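Local structure of probable benzoylformate decarboxylase (Rhodococcus jostii, 7ORX) at residues R297-T302 and E315-P320. The protein belongs to the thiamine diphosphate-dependent enzymes and binds thiamine diphosphate and a sodium ion. Residues are numbered along the deposited sequence; the frame is centred on the assembly and turned at random.
Sequences RLIHVT and EAYVAP
Tyr317 N gives its hydrogen to His300 O at 2.8 Å, in the middle of a parallel strand pair. Strands 297-302 and 315-318, with helix 305-310 between them, form a beta-alpha-beta unit of the Rossmann-like central domain. The ladder starts at Glu315 N to Leu298 O, continues through His300 N to Glu315 O and Thr302 N to Tyr317 O, and ends just past strand 315-318, where Ala319 N reaches Thr302 O from above the carbonyl plane.

One charged pair closes the start of the ladder. The Arg297 chain bends at chi3 (-43°), bringing NH2 to within 2.9 Å of Glu315 OE1 in a salt bridge, with the guanidinium and carboxylate planes 42° apart. Glu315 OE2 is hydrogen-bonded to NE2 of His183 of a second subunit, whose strand extends this sheet beyond 315-318.

Side chains also meet on each face of the pair. Ala316 CB lies 3.9 Å from His300 ND1, while His300 NE2 is hydrogen-bonded to Ala278 O. On the other face, which helix 190-202 packs against, Ile299 CD1 lies beside Glu315 OE1, and Ile299 CG2 makes an apolar contact with the Tyr317 ring, meeting it obliquely, 3.8 Å from CE1.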
loop_
_atom_site.group_PDB
_atom_site.type_symbol
_atom_site.label_atom_id
_atom_site.label_comp_id
_atom_site.label_asym_id
_atom_site.label_seq_id
_atom_site.Cartn_x
_atom_site.Cartn_y
_atom_site.Cartn_z
ATOM N N ARG C 297 -18.583 1.673 35.045
ATOM C CA ARG C 297 -17.840 2.636 34.176
ATOM C C ARG C 297 -16.393 2.148 34.114
ATOM O O ARG C 297 -15.883 1.650 35.125
ATOM C CB ARG C 297 -17.962 4.092 34.656
ATOM C CG ARG C 297 -17.644 4.310 36.134
ATOM C CD ARG C 297 -17.583 5.776 36.562
ATOM N NE ARG C 297 -16.852 6.605 35.586
ATOM C CZ ARG C 297 -16.265 7.777 35.823
ATOM N NH1 ARG C 297 -16.345 8.332 37.018
ATOM N NH2 ARG C 297 -15.664 8.412 34.833
ATOM N N LEU C 298 -15.800 2.239 32.932
ATOM C CA LEU C 298 -14.461 1.703 32.635
ATOM C C LEU C 298 -13.546 2.896 32.394
ATOM O O LEU C 298 -13.920 3.711 31.537
ATOM C CB LEU C 298 -14.575 0.781 31.418
ATOM C CG LEU C 298 -13.312 -0.014 31.084
ATOM C CD1 LEU C 298 -13.615 -1.441 30.622
ATOM C CD2 LEU C 298 -12.502 0.707 30.032
ATOM N N ILE C 299 -12.488 3.025 33.200
ATOM C CA ILE C 299 -11.322 3.922 32.983
ATOM C C ILE C 299 -10.229 3.097 32.341
ATOM O O ILE C 299 -9.984 1.992 32.793
ATOM C CB ILE C 299 -10.776 4.572 34.270
ATOM C CG1 ILE C 299 -11.847 5.257 35.104
ATOM C CG2 ILE C 299 -9.734 5.588 33.896
ATOM C CD1 ILE C 299 -12.754 6.134 34.291
ATOM N N HIS C 300 -9.529 3.662 31.379
ATOM C CA HIS C 300 -8.610 2.912 30.502
ATOM C C HIS C 300 -7.326 3.704 30.359
ATOM O O HIS C 300 -7.414 4.826 29.885
ATOM C CB HIS C 300 -9.333 2.699 29.190
ATOM C CG HIS C 300 -8.525 1.947 28.225
ATOM N ND1 HIS C 300 -8.758 2.047 26.875
ATOM C CD2 HIS C 300 -7.492 1.102 28.410
ATOM C CE1 HIS C 300 -7.880 1.293 26.240
ATOM N NE2 HIS C 300 -7.105 0.671 27.173
ATOM N N VAL C 301 -6.193 3.178 30.790
ATOM C CA VAL C 301 -4.894 3.908 30.763
ATOM C C VAL C 301 -3.920 3.163 29.846
ATOM O O VAL C 301 -3.646 2.025 30.142
ATOM C CB VAL C 301 -4.318 4.098 32.176
ATOM C CG1 VAL C 301 -2.991 4.839 32.111
ATOM C CG2 VAL C 301 -5.308 4.816 33.069
ATOM N N THR C 302 -3.359 3.808 28.813
ATOM C CA THR C 302 -2.533 3.095 27.809
ATOM C C THR C 302 -1.507 4.055 27.194
ATOM O O THR C 302 -1.836 5.219 26.974
ATOM C CB THR C 302 -3.454 2.375 26.810
ATOM O OG1 THR C 302 -2.718 1.904 25.689
ATOM C CG2 THR C 302 -4.515 3.270 26.231
ATOM N N GLU C 315 -13.779 5.489 29.120
ATOM C CA GLU C 315 -13.049 6.779 29.211
ATOM C C GLU C 315 -11.543 6.473 29.237
ATOM O O GLU C 315 -11.063 6.044 30.284
ATOM C CB GLU C 315 -13.531 7.510 30.463
ATOM C CG GLU C 315 -12.658 8.698 30.867
ATOM C CD GLU C 315 -13.265 9.690 31.837
ATOM O OE1 GLU C 315 -13.554 9.304 32.995
ATOM O OE2 GLU C 315 -13.429 10.854 31.430
ATOM N N ALA C 316 -10.810 6.715 28.144
ATOM C CA ALA C 316 -9.361 6.415 28.040
ATOM C C ALA C 316 -8.507 7.653 28.377
ATOM O O ALA C 316 -8.935 8.769 28.101
ATOM C CB ALA C 316 -9.029 5.904 26.658
ATOM N N TYR C 317 -7.311 7.404 28.930
ATOM C CA TYR C 317 -6.189 8.348 29.172
ATOM C C TYR C 317 -4.979 7.798 28.420
ATOM O O TYR C 317 -4.552 6.674 28.758
ATOM C CB TYR C 317 -5.887 8.480 30.668
ATOM C CG TYR C 317 -6.983 9.155 31.446
ATOM C CD1 TYR C 317 -8.132 8.478 31.824
ATOM C CD2 TYR C 317 -6.885 10.482 31.788
ATOM C CE1 TYR C 317 -9.146 9.109 32.533
ATOM C CE2 TYR C 317 -7.892 11.141 32.469
ATOM C CZ TYR C 317 -9.027 10.450 32.869
ATOM O OH TYR C 317 -10.020 11.087 33.583
ATOM N N VAL C 318 -4.432 8.543 27.450
ATOM C CA VAL C 318 -3.209 8.080 26.742
ATOM C C VAL C 318 -2.054 8.672 27.518
ATOM O O VAL C 318 -1.935 9.858 27.490
ATOM C CB VAL C 318 -3.178 8.461 25.254
ATOM C CG1 VAL C 318 -1.987 7.832 24.525
ATOM C CG2 VAL C 318 -4.479 8.033 24.585
ATOM N N ALA C 319 -1.322 7.847 28.262
ATOM C CA ALA C 319 -0.252 8.290 29.176
ATOM C C ALA C 319 0.679 7.129 29.457
ATOM O O ALA C 319 0.317 5.978 29.232
ATOM C CB ALA C 319 -0.854 8.835 30.444
ATOM N N PRO C 320 1.905 7.392 29.958
ATOM C CA PRO C 320 2.841 6.333 30.302
ATOM C C PRO C 320 2.340 5.509 31.486
ATOM O O PRO C 320 1.962 6.093 32.486
ATOM C CB PRO C 320 4.110 7.117 30.624
ATOM C CG PRO C 320 3.923 8.337 29.826
ATOM C CD PRO C 320 2.496 8.705 30.172
#